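Local coordinates for protein tRNA (cytidine-2'-O-)-methyltransferase TrmJ (Sulfolobus acidocaldarius, PDB 4CNG) that methylates the 2'-hydroxyl of cytidine 32 in tRNA, taking the methyl group from S-adenosyl-L-methionine and working as a homodimer, at residues I27-G32 against N55-I60; A33-F38 against N161-V166; K110-I115 against F147-P152. The protein carries 1 engineered substitution. All coordinates share one frame; numbering follows the deposited sequence.

Contact 1 (I27-G32 against N55-I60). Engineered in segment 55-60: Ala58 (natural residue Cys).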
loop_
_atom_site.group_PDB
_atom_site.type_symbol
_atom_site.label_atom_id
_atom_site.label_comp_id
_atom_site.label_asym_id
_atom_site.label_seq_id
_atom_site.Cartn_x
_atom_site.Cartn_y
_atom_site.Cartn_z
ATOM N N ILE A 27 9.357 -6.414 -10.381
ATOM C CA ILE A 27 9.812 -5.153 -9.846
ATOM C C ILE A 27 11.103 -4.774 -10.575
ATOM O O ILE A 27 12.074 -5.506 -10.521
ATOM C CB ILE A 27 10.046 -5.215 -8.323
ATOM C CG1 ILE A 27 8.886 -5.864 -7.578
ATOM C CG2 ILE A 27 10.356 -3.855 -7.766
ATOM C CD1 ILE A 27 7.576 -5.126 -7.730
ATOM N N VAL A 28 11.095 -3.631 -11.225
ATOM C CA VAL A 28 12.213 -3.219 -12.086
ATOM C C VAL A 28 13.173 -2.307 -11.326
ATOM O O VAL A 28 12.840 -1.196 -10.930
ATOM C CB VAL A 28 11.713 -2.537 -13.346
ATOM C CG1 VAL A 28 12.876 -2.129 -14.264
ATOM C CG2 VAL A 28 10.754 -3.429 -14.094
ATOM N N GLU A 29 14.402 -2.802 -11.128
ATOM C CA GLU A 29 15.502 -2.048 -10.535
ATOM C C GLU A 29 15.144 -1.328 -9.238
ATOM O O GLU A 29 15.410 -0.137 -9.090
ATOM C CB GLU A 29 16.131 -1.118 -11.576
ATOM C CG GLU A 29 16.780 -1.901 -12.717
ATOM C CD GLU A 29 17.570 -1.062 -13.719
ATOM O OE1 GLU A 29 17.323 0.148 -13.827
ATOM O OE2 GLU A 29 18.428 -1.637 -14.423
ATOM N N PRO A 30 14.593 -2.059 -8.279
ATOM C CA PRO A 30 14.267 -1.371 -7.008
ATOM C C PRO A 30 15.504 -0.848 -6.351
ATOM O O PRO A 30 16.542 -1.520 -6.277
ATOM C CB PRO A 30 13.591 -2.442 -6.188
ATOM C CG PRO A 30 14.173 -3.715 -6.749
ATOM C CD PRO A 30 14.310 -3.479 -8.243
ATOM N N GLU A 31 15.343 0.320 -5.747
ATOM C CA GLU A 31 16.431 1.067 -5.154
ATOM C C GLU A 31 16.434 0.960 -3.610
ATOM O O GLU A 31 17.492 0.977 -2.993
ATOM C CB GLU A 31 16.301 2.538 -5.599
ATOM C CG GLU A 31 16.418 2.707 -7.116
ATOM C CD GLU A 31 15.825 3.970 -7.748
ATOM O OE1 GLU A 31 15.155 4.763 -7.075
ATOM O OE2 GLU A 31 16.079 4.190 -8.958
ATOM N N GLY A 32 15.248 0.988 -3.005
ATOM C CA GLY A 32 15.141 1.001 -1.551
ATOM C C GLY A 32 15.043 -0.384 -0.948
ATOM O O GLY A 32 14.163 -1.154 -1.302
ATOM N N ASN A 55 17.551 -6.618 -11.948
ATOM C CA ASN A 55 18.740 -5.831 -11.624
ATOM C C ASN A 55 18.540 -4.975 -10.345
ATOM O O ASN A 55 18.615 -3.762 -10.383
ATOM C CB ASN A 55 19.121 -4.938 -12.808
ATOM C CG ASN A 55 20.427 -4.223 -12.602
ATOM O OD1 ASN A 55 21.307 -4.731 -11.893
ATOM N ND2 ASN A 55 20.549 -3.023 -13.157
ATOM N N PRO A 56 18.287 -5.612 -9.196
ATOM C CA PRO A 56 18.027 -4.858 -7.976
ATOM C C PRO A 56 19.238 -4.016 -7.583
ATOM O O PRO A 56 20.365 -4.487 -7.624
ATOM C CB PRO A 56 17.731 -5.945 -6.955
ATOM C CG PRO A 56 18.418 -7.165 -7.460
ATOM C CD PRO A 56 18.264 -7.060 -8.952
ATOM N N LYS A 57 18.986 -2.799 -7.174
ATOM C CA LYS A 57 20.000 -1.898 -6.615
ATOM C C LYS A 57 20.028 -1.957 -5.072
ATOM O O LYS A 57 21.081 -1.874 -4.483
ATOM C CB LYS A 57 19.842 -0.480 -7.119
ATOM C CG LYS A 57 19.638 -0.366 -8.635
ATOM C CD LYS A 57 20.672 -1.102 -9.422
ATOM C CE LYS A 57 20.470 -0.915 -10.913
ATOM N NZ LYS A 57 19.849 0.396 -11.033
ATOM N N ALA A 58 18.872 -2.203 -4.474
ATOM C CA ALA A 58 18.738 -2.363 -3.033
ATOM C C ALA A 58 19.628 -3.494 -2.551
ATOM O O ALA A 58 19.646 -4.546 -3.174
ATOM C CB ALA A 58 17.276 -2.669 -2.703
ATOM N N ASP A 59 20.157 -3.355 -1.336
ATOM C CA ASP A 59 20.919 -4.406 -0.635
ATOM C C ASP A 59 19.942 -5.475 -0.143
ATOM O O ASP A 59 19.108 -5.230 0.726
ATOM C CB ASP A 59 21.658 -3.746 0.554
ATOM C CG ASP A 59 22.443 -4.711 1.420
ATOM O OD1 ASP A 59 22.287 -5.945 1.319
ATOM O OD2 ASP A 59 23.188 -4.203 2.295
ATOM N N ILE A 60 20.000 -6.669 -0.716
ATOM C CA ILE A 60 19.044 -7.723 -0.421
ATOM C C ILE A 60 19.119 -8.199 1.037
ATOM O O ILE A 60 18.098 -8.587 1.621
ATOM C CB ILE A 60 19.204 -8.882 -1.401
ATOM C CG1 ILE A 60 18.768 -8.407 -2.779
ATOM C CG2 ILE A 60 18.392 -10.087 -0.999
ATOM C CD1 ILE A 60 19.218 -9.294 -3.885
#

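Contact 2 (A33-F38 against N161-V166). With SAH (S-adenosyl-L-homocysteine), chain C.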
loop_
_atom_site.group_PDB
_atom_site.type_symbol
_atom_site.label_atom_id
_atom_site.label_comp_id
_atom_site.label_asym_id
_atom_site.label_seq_id
_atom_site.Cartn_x
_atom_site.Cartn_y
_atom_site.Cartn_z
ATOM N N ALA A 33 15.885 -0.691 0.035
ATOM C CA ALA A 33 15.796 -1.979 0.732
ATOM C C ALA A 33 14.492 -2.137 1.486
ATOM O O ALA A 33 13.943 -3.217 1.554
ATOM C CB ALA A 33 16.974 -2.172 1.661
ATOM N N TYR A 34 13.971 -1.049 2.016
ATOM C CA TYR A 34 12.696 -1.122 2.696
ATOM C C TYR A 34 11.604 -1.481 1.683
ATOM O O TYR A 34 10.786 -2.366 1.941
ATOM C CB TYR A 34 12.394 0.199 3.396
ATOM C CG TYR A 34 12.818 1.404 2.599
ATOM C CD1 TYR A 34 11.982 1.960 1.659
ATOM C CD2 TYR A 34 14.113 1.902 2.696
ATOM C CE1 TYR A 34 12.414 2.960 0.821
ATOM C CE2 TYR A 34 14.528 2.965 1.921
ATOM C CZ TYR A 34 13.672 3.479 0.975
ATOM O OH TYR A 34 14.053 4.547 0.207
ATOM N N ASN A 35 11.617 -0.863 0.497
ATOM C CA ASN A 35 10.598 -1.202 -0.481
ATOM C C ASN A 35 10.706 -2.649 -0.884
ATOM O O ASN A 35 9.695 -3.324 -0.996
ATOM C CB ASN A 35 10.682 -0.322 -1.692
ATOM C CG ASN A 35 10.084 1.012 -1.478
ATOM O OD1 ASN A 35 9.109 1.133 -0.751
ATOM N ND2 ASN A 35 10.587 2.011 -2.145
ATOM N N LEU A 36 11.906 -3.137 -1.153
ATOM C CA LEU A 36 12.036 -4.524 -1.571
ATOM C C LEU A 36 11.534 -5.480 -0.473
ATOM O O LEU A 36 10.833 -6.443 -0.771
ATOM C CB LEU A 36 13.480 -4.808 -1.988
ATOM C CG LEU A 36 13.766 -6.243 -2.448
ATOM C CD1 LEU A 36 12.870 -6.622 -3.601
ATOM C CD2 LEU A 36 15.217 -6.412 -2.800
ATOM N N GLY A 37 11.924 -5.235 0.766
ATOM C CA GLY A 37 11.450 -6.062 1.843
ATOM C C GLY A 37 9.946 -6.021 2.048
ATOM O O GLY A 37 9.295 -7.050 2.239
ATOM N N PHE A 38 9.381 -4.820 1.977
ATOM C CA PHE A 38 7.950 -4.670 2.107
ATOM C C PHE A 38 7.208 -5.368 1.000
ATOM O O PHE A 38 6.136 -5.940 1.227
ATOM C CB PHE A 38 7.565 -3.182 2.154
ATOM C CG PHE A 38 7.936 -2.472 3.417
ATOM C CD1 PHE A 38 7.828 -3.097 4.634
ATOM C CD2 PHE A 38 8.403 -1.176 3.357
ATOM C CE1 PHE A 38 8.104 -2.399 5.810
ATOM C CE2 PHE A 38 8.632 -0.461 4.514
ATOM C CZ PHE A 38 8.625 -1.125 5.713
ATOM N N ASN A 161 4.352 5.718 -3.097
ATOM C CA ASN A 161 5.540 4.931 -2.864
ATOM C C ASN A 161 5.360 3.542 -3.491
ATOM O O ASN A 161 4.322 2.922 -3.413
ATOM C CB ASN A 161 5.837 4.839 -1.389
ATOM C CG ASN A 161 6.960 3.900 -1.114
ATOM O OD1 ASN A 161 8.163 4.192 -1.378
ATOM N ND2 ASN A 161 6.578 2.702 -0.740
ATOM N N LEU A 162 6.449 3.054 -4.115
ATOM C CA LEU A 162 6.455 1.794 -4.845
ATOM C C LEU A 162 5.767 0.640 -4.118
ATOM O O LEU A 162 4.906 -0.014 -4.677
ATOM C CB LEU A 162 7.906 1.432 -5.143
ATOM C CG LEU A 162 8.167 0.021 -5.678
ATOM C CD1 LEU A 162 7.441 -0.270 -6.956
ATOM C CD2 LEU A 162 9.665 -0.201 -5.799
ATOM N N SER A 163 6.171 0.363 -2.879
ATOM C CA SER A 163 5.610 -0.782 -2.212
ATOM C C SER A 163 4.138 -0.632 -1.857
ATOM O O SER A 163 3.415 -1.628 -1.734
ATOM C CB SER A 163 6.408 -1.169 -0.984
ATOM O OG SER A 163 6.353 -0.219 0.022
ATOM N N HIS A 164 3.689 0.600 -1.672
ATOM C CA HIS A 164 2.265 0.875 -1.428
ATOM C C HIS A 164 1.422 0.702 -2.667
ATOM O O HIS A 164 0.319 0.173 -2.576
ATOM C CB HIS A 164 2.107 2.237 -0.741
ATOM C CG HIS A 164 2.795 2.282 0.591
ATOM N ND1 HIS A 164 4.159 2.469 0.710
ATOM C CD2 HIS A 164 2.340 1.999 1.836
ATOM C CE1 HIS A 164 4.502 2.320 1.978
ATOM N NE2 HIS A 164 3.414 2.064 2.693
ATOM N N ALA A 165 1.973 1.089 -3.842
ATOM C CA ALA A 165 1.335 0.771 -5.085
ATOM C C ALA A 165 1.194 -0.749 -5.278
ATOM O O ALA A 165 0.128 -1.256 -5.666
ATOM C CB ALA A 165 2.087 1.388 -6.242
ATOM N N VAL A 166 2.269 -1.470 -4.983
ATOM C CA VAL A 166 2.237 -2.928 -5.105
ATOM C C VAL A 166 1.138 -3.475 -4.153
ATOM O O VAL A 166 0.343 -4.312 -4.537
ATOM C CB VAL A 166 3.581 -3.520 -4.761
ATOM C CG1 VAL A 166 3.477 -5.027 -4.618
ATOM C CG2 VAL A 166 4.607 -3.175 -5.843
HETATM N N SAH C . 8.977 9.956 -10.570
HETATM C CA SAH C . 8.644 8.555 -10.936
HETATM C CB SAH C . 7.790 7.978 -9.819
HETATM C CG SAH C . 7.799 6.440 -9.774
HETATM S SD SAH C . 6.810 5.812 -8.423
HETATM C C SAH C . 7.949 8.569 -12.267
HETATM O O SAH C . 7.612 9.633 -12.790
HETATM O OXT SAH C . 7.834 7.561 -12.935
HETATM C "C5'" SAH C . 7.418 4.125 -8.434
HETATM C "C4'" SAH C . 6.492 3.086 -9.054
HETATM O "O4'" SAH C . 5.299 2.989 -8.258
HETATM C "C3'" SAH C . 5.991 3.388 -10.421
HETATM O "O3'" SAH C . 6.997 3.060 -11.392
HETATM C "C2'" SAH C . 4.751 2.546 -10.523
HETATM O "O2'" SAH C . 5.101 1.185 -10.745
HETATM C "C1'" SAH C . 4.180 2.687 -9.106
HETATM N N9 SAH C . 3.193 3.798 -8.952
HETATM C C8 SAH C . 3.264 4.838 -8.075
HETATM N N7 SAH C . 2.083 5.515 -8.073
HETATM C C5 SAH C . 1.264 4.862 -8.933
HETATM C C6 SAH C . -0.086 5.000 -9.310
HETATM N N6 SAH C . -0.865 5.995 -8.840
HETATM N N1 SAH C . -0.588 4.145 -10.169
HETATM C C2 SAH C . 0.174 3.141 -10.629
HETATM N N3 SAH C . 1.438 2.894 -10.319
HETATM C C4 SAH C . 1.962 3.736 -9.455
#

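Contact 3 (K110-I115 against F147-P152). With SAH (S-adenosyl-L-homocysteine), chain C.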
loop_
_atom_site.group_PDB
_atom_site.type_symbol
_atom_site.label_atom_id
_atom_site.label_comp_id
_atom_site.label_asym_id
_atom_site.label_seq_id
_atom_site.Cartn_x
_atom_site.Cartn_y
_atom_site.Cartn_z
ATOM N N LYS A 110 -3.628 2.116 -24.309
ATOM C CA LYS A 110 -3.207 1.088 -23.330
ATOM C C LYS A 110 -3.679 1.306 -21.908
ATOM O O LYS A 110 -3.437 0.474 -21.051
ATOM C CB LYS A 110 -1.655 1.015 -23.263
ATOM C CG LYS A 110 -0.971 0.379 -24.425
ATOM C CD LYS A 110 0.512 0.245 -24.197
ATOM C CE LYS A 110 1.034 -0.477 -25.395
ATOM N NZ LYS A 110 2.431 -0.678 -25.126
ATOM N N SER A 111 -4.265 2.451 -21.643
ATOM C CA SER A 111 -4.497 2.842 -20.269
ATOM C C SER A 111 -5.686 2.091 -19.661
ATOM O O SER A 111 -6.764 2.028 -20.245
ATOM C CB SER A 111 -4.741 4.335 -20.203
ATOM O OG SER A 111 -5.955 4.642 -20.865
ATOM N N ILE A 112 -5.502 1.608 -18.440
ATOM C CA ILE A 112 -6.564 0.915 -17.720
ATOM C C ILE A 112 -6.566 1.295 -16.243
ATOM O O ILE A 112 -5.672 1.995 -15.770
ATOM C CB ILE A 112 -6.428 -0.613 -17.848
ATOM C CG1 ILE A 112 -5.150 -1.094 -17.159
ATOM C CG2 ILE A 112 -6.443 -1.030 -19.313
ATOM C CD1 ILE A 112 -5.071 -2.596 -16.997
ATOM N N ARG A 113 -7.708 0.987 -15.643
ATOM C CA ARG A 113 -7.883 1.144 -14.204
ATOM C C ARG A 113 -8.136 -0.201 -13.529
ATOM O O ARG A 113 -8.300 -1.220 -14.199
ATOM C CB ARG A 113 -9.033 2.107 -13.904
ATOM C CG ARG A 113 -8.918 3.449 -14.609
ATOM C CD ARG A 113 -7.763 4.267 -14.053
ATOM N NE ARG A 113 -7.663 5.577 -14.690
ATOM C CZ ARG A 113 -6.964 5.820 -15.791
ATOM N NH1 ARG A 113 -6.298 4.840 -16.383
ATOM N NH2 ARG A 113 -6.931 7.043 -16.300
ATOM N N PRO A 114 -8.119 -0.202 -12.201
ATOM C CA PRO A 114 -8.199 -1.496 -11.515
ATOM C C PRO A 114 -9.520 -2.206 -11.797
ATOM O O PRO A 114 -9.563 -3.435 -11.832
ATOM C CB PRO A 114 -8.115 -1.110 -10.037
ATOM C CG PRO A 114 -7.340 0.163 -10.032
ATOM C CD PRO A 114 -7.733 0.887 -11.287
ATOM N N ILE A 115 -10.582 -1.432 -11.996
ATOM C CA ILE A 115 -11.901 -1.995 -12.276
ATOM C C ILE A 115 -11.876 -2.865 -13.529
ATOM O O ILE A 115 -12.725 -3.740 -13.706
ATOM C CB ILE A 115 -12.960 -0.891 -12.452
ATOM C CG1 ILE A 115 -14.363 -1.500 -12.501
ATOM C CG2 ILE A 115 -12.682 -0.080 -13.709
ATOM C CD1 ILE A 115 -14.852 -2.017 -11.165
ATOM N N PHE A 147 -0.714 -3.304 -21.346
ATOM C CA PHE A 147 -1.576 -2.320 -20.716
ATOM C C PHE A 147 -0.759 -1.479 -19.731
ATOM O O PHE A 147 0.297 -1.916 -19.289
ATOM C CB PHE A 147 -2.724 -3.006 -19.954
ATOM C CG PHE A 147 -3.712 -3.740 -20.840
ATOM C CD1 PHE A 147 -4.588 -3.038 -21.633
ATOM C CD2 PHE A 147 -3.789 -5.106 -20.833
ATOM C CE1 PHE A 147 -5.523 -3.695 -22.401
ATOM C CE2 PHE A 147 -4.717 -5.776 -21.624
ATOM C CZ PHE A 147 -5.606 -5.060 -22.360
ATOM N N LEU A 148 -1.274 -0.298 -19.415
ATOM C CA LEU A 148 -0.651 0.607 -18.466
ATOM C C LEU A 148 -1.723 0.975 -17.415
ATOM O O LEU A 148 -2.677 1.699 -17.707
ATOM C CB LEU A 148 -0.156 1.863 -19.157
ATOM C CG LEU A 148 0.631 2.819 -18.281
ATOM C CD1 LEU A 148 1.875 2.173 -17.723
ATOM C CD2 LEU A 148 0.939 4.112 -19.020
ATOM N N LEU A 149 -1.542 0.460 -16.223
ATOM C CA LEU A 149 -2.485 0.617 -15.112
ATOM C C LEU A 149 -2.125 1.819 -14.267
ATOM O O LEU A 149 -1.003 1.954 -13.814
ATOM C CB LEU A 149 -2.439 -0.642 -14.252
ATOM C CG LEU A 149 -3.258 -0.636 -12.949
ATOM C CD1 LEU A 149 -4.721 -0.555 -13.197
ATOM C CD2 LEU A 149 -2.883 -1.844 -12.127
ATOM N N PHE A 150 -3.108 2.683 -14.094
ATOM C CA PHE A 150 -3.096 3.794 -13.119
ATOM C C PHE A 150 -3.953 3.436 -11.924
ATOM O O PHE A 150 -5.104 3.050 -12.113
ATOM C CB PHE A 150 -3.655 5.072 -13.780
ATOM C CG PHE A 150 -3.756 6.263 -12.845
ATOM C CD1 PHE A 150 -2.611 6.792 -12.285
ATOM C CD2 PHE A 150 -4.984 6.849 -12.495
ATOM C CE1 PHE A 150 -2.654 7.827 -11.370
ATOM C CE2 PHE A 150 -5.025 7.966 -11.623
ATOM C CZ PHE A 150 -3.851 8.438 -11.077
ATOM N N ILE A 151 -3.401 3.579 -10.725
ATOM C CA ILE A 151 -4.186 3.456 -9.496
ATOM C C ILE A 151 -4.714 4.838 -9.146
ATOM O O ILE A 151 -3.939 5.766 -8.915
ATOM C CB ILE A 151 -3.270 2.994 -8.355
ATOM C CG1 ILE A 151 -2.606 1.638 -8.669
ATOM C CG2 ILE A 151 -4.077 2.955 -7.054
ATOM C CD1 ILE A 151 -1.377 1.327 -7.836
ATOM N N PRO A 152 -6.056 4.960 -9.095
ATOM C CA PRO A 152 -6.618 6.273 -8.821
ATOM C C PRO A 152 -6.171 6.838 -7.471
ATOM O O PRO A 152 -6.161 6.136 -6.489
ATOM C CB PRO A 152 -8.129 6.007 -8.853
ATOM C CG PRO A 152 -8.282 4.898 -9.825
ATOM C CD PRO A 152 -7.084 4.020 -9.568
HETATM N N SAH C . 8.977 9.956 -10.570
HETATM C CA SAH C . 8.644 8.555 -10.936
HETATM C CB SAH C . 7.790 7.978 -9.819
HETATM C CG SAH C . 7.799 6.440 -9.774
HETATM S SD SAH C . 6.810 5.812 -8.423
HETATM C C SAH C . 7.949 8.569 -12.267
HETATM O O SAH C . 7.612 9.633 -12.790
HETATM O OXT SAH C . 7.834 7.561 -12.935
HETATM C "C5'" SAH C . 7.418 4.125 -8.434
HETATM C "C4'" SAH C . 6.492 3.086 -9.054
HETATM O "O4'" SAH C . 5.299 2.989 -8.258
HETATM C "C3'" SAH C . 5.991 3.388 -10.421
HETATM O "O3'" SAH C . 6.997 3.060 -11.392
HETATM C "C2'" SAH C . 4.751 2.546 -10.523
HETATM O "O2'" SAH C . 5.101 1.185 -10.745
HETATM C "C1'" SAH C . 4.180 2.687 -9.106
HETATM N N9 SAH C . 3.193 3.798 -8.952
HETATM C C8 SAH C . 3.264 4.838 -8.075
HETATM N N7 SAH C . 2.083 5.515 -8.073
HETATM C C5 SAH C . 1.264 4.862 -8.933
HETATM C C6 SAH C . -0.086 5.000 -9.310
HETATM N N6 SAH C . -0.865 5.995 -8.840
HETATM N N1 SAH C . -0.588 4.145 -10.169
HETATM C C2 SAH C . 0.174 3.141 -10.629
HETATM N N3 SAH C . 1.438 2.894 -10.319
HETATM C C4 SAH C . 1.962 3.736 -9.455
#

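Contact 1 (I27-G32 against N55-I60)
The carbonyl oxygen of Pro30 is gripped by two consecutive backbone amides of the other segment. Lys57 N reaches Pro30 O at 2.9 Å and Ala58 N reaches the same oxygen at 3.0 Å, the two coming from opposite faces of the carbonyl plane, and together they tie the backbone at Lys57 and Ala58 to one acceptor. Beside this point the proline rings pack, Pro30 CG lying 4.2 Å from Pro56 CB. Further along, the methyl of Ala58, an engineered residue that is cysteine in the natural protein, rests on the backbone with its CB 3.6 Å from Gly32 C.

The outer edge is polar. Asn55 ND2 gives a hydrogen bond of 2.8 Å to Glu29 OE2; it is nearly straight (165°) and lies in the plane of the amide, but it meets the carboxylate from above its plane, the two flat groups being turned 67° to each other. Glu29 extends beyond CG alongside Lys57, whose chain, bent at chi2 (-52°) and again at its end, brings NZ over the carboxylate. The resulting salt bridge, Lys57 NZ to Glu29 OE1, is long at 3.8 Å, and Arg132 holds the same oxygen in a second salt bridge. Glu31 turns from the contact and bonds through OE2 to Ser134, while Glu133 takes the backbone N-H groups of Glu31 and Gly32.

Both segments leave the C-terminal ends of neighbouring parallel strands, 22-28 and 50-54, and run almost parallel toward the N-caps Gly32 and Asp59 of the next helices, as strand-to-helix loops do in the alpha/beta sheet of a SPOUT methyltransferase.

Contact 2 (A33-F38 against N161-V166)
Asn35 and Asn161 meet amide to amide, arriving from opposite directions with their planes 34° apart. The firmer bond runs from Asn161 ND2 to Asn35 OD1 (3.0 Å), with the acceptor in the plane of the Asn161 amide; the return bond, Asn35 ND2 to Asn161 OD1, is weak at 3.3 Å, and the main partner of Asn35 ND2 is Glu133, outside the two segments. Asn161 ND2 also gives a 2.8 Å bond to His164 ND1, in the plane of the imidazole, which would help to fix the rotation of that ring.

Asn161 is the N-cap of helix 162-175, whose first turn packs nearly parallel to helix 33-45, the short axes 16° apart and 9.1 Å at closest approach. This part of the SPOUT fold borders both the cofactor pocket and the dimer interface: Ala165 CB lies 3.8 Å from C1' of S-adenosylhomocysteine, while the His164 ring stacks on His164 of the second subunit.

Ser163 OG stands 3.2 Å from Asn35 OD1, but it also bonds with His164 NE2 of the second subunit. With chi1 at 66° the hydroxyl is carried to the side of Asn35 and Phe38.

Van der Waals packing adds little: Phe38 CB approaches Ser163 CB at 3.9 Å, and Leu162 CB lies beside Asn35 ND2.

Contact 3 (K110-I115 against F147-P152)
Ile112 presses its CG2 methyl against the Phe147 ring, 3.6 Å from CD1, the two side chains crossing at about a right angle, and its CG1 branch lies 4.0 Å from Leu149 CB. Further along, Leu149 CD1 tucks in against the backbone at the Arg113-Pro114 junction, and Pro114 and Pro152 reach toward each other tip to tip, CD to CD 3.6 Å. Arg113 is modelled in two conformers, and its side-chain contacts are correspondingly less certain. In the one described, bent at chi2 (-69°), it brings NE in the plane of the Phe150 ring to its edge, 3.7 Å from CD2, with guanidinium and ring planes 78° apart, while Phe150 CB sits over one guanidinium face.

Backbone bonds set the register of these side chains. Lys110 O accepts from Leu148 N (2.8 Å), Leu148 O from Ile112 N, and Ile112 O from Phe150 N, the alternation of a parallel pair. In the same conformer Arg113 NH1 folds back to Ile112 O at 3.0 Å, reaching it from the opposite face of the carbonyl plane to Phe150 N, a bond that would keep the guanidinium beside Phe150. By contrast, Phe150 O is buried without a polar partner.

Outside this shell, Leu120 of helix 117-121 covers both Ile112 and Phe147. Lys110 extends away to bond through NZ to backbone carbonyls, among them that of Ser145, and Trp174 of the second subunit packs on Pro152.

Strand 111-112 is the edge strand of the parallel sheet within this chain, and the segment that follows strand 147-149 enters the cofactor site. There Ile151 N donates to adenine N1 of S-adenosylhomocysteine (2.9 Å) and Ile151 O accepts from N6, the adenine being recognised by the backbone here, in the cofactor pocket of this SPOUT methyltransferase.

Overall arrangement
Contact 2 is the buried one, and every residue that touches across it is shielded; contacts 1 and 3 are partly buried and lie on opposite sides of the chain's centre, 24 Å apart between centres, at strands of the same parallel sheet. Contact 1 joins loops by backbone bonds and charged side chains, contact 2 joins helix starts through neutral amides and a hydroxyl, and contact 3 combines strand pairing with aliphatic and aromatic packing. Contacts 1 and 2 adjoin where strand 22-28 runs into helix 33-45, Ala58 CB lying 3.7 Å from Ala33 N. Contacts 2 and 3 meet at Ala165 and Ile151, and both touch S-adenosylhomocysteine and the second subunit.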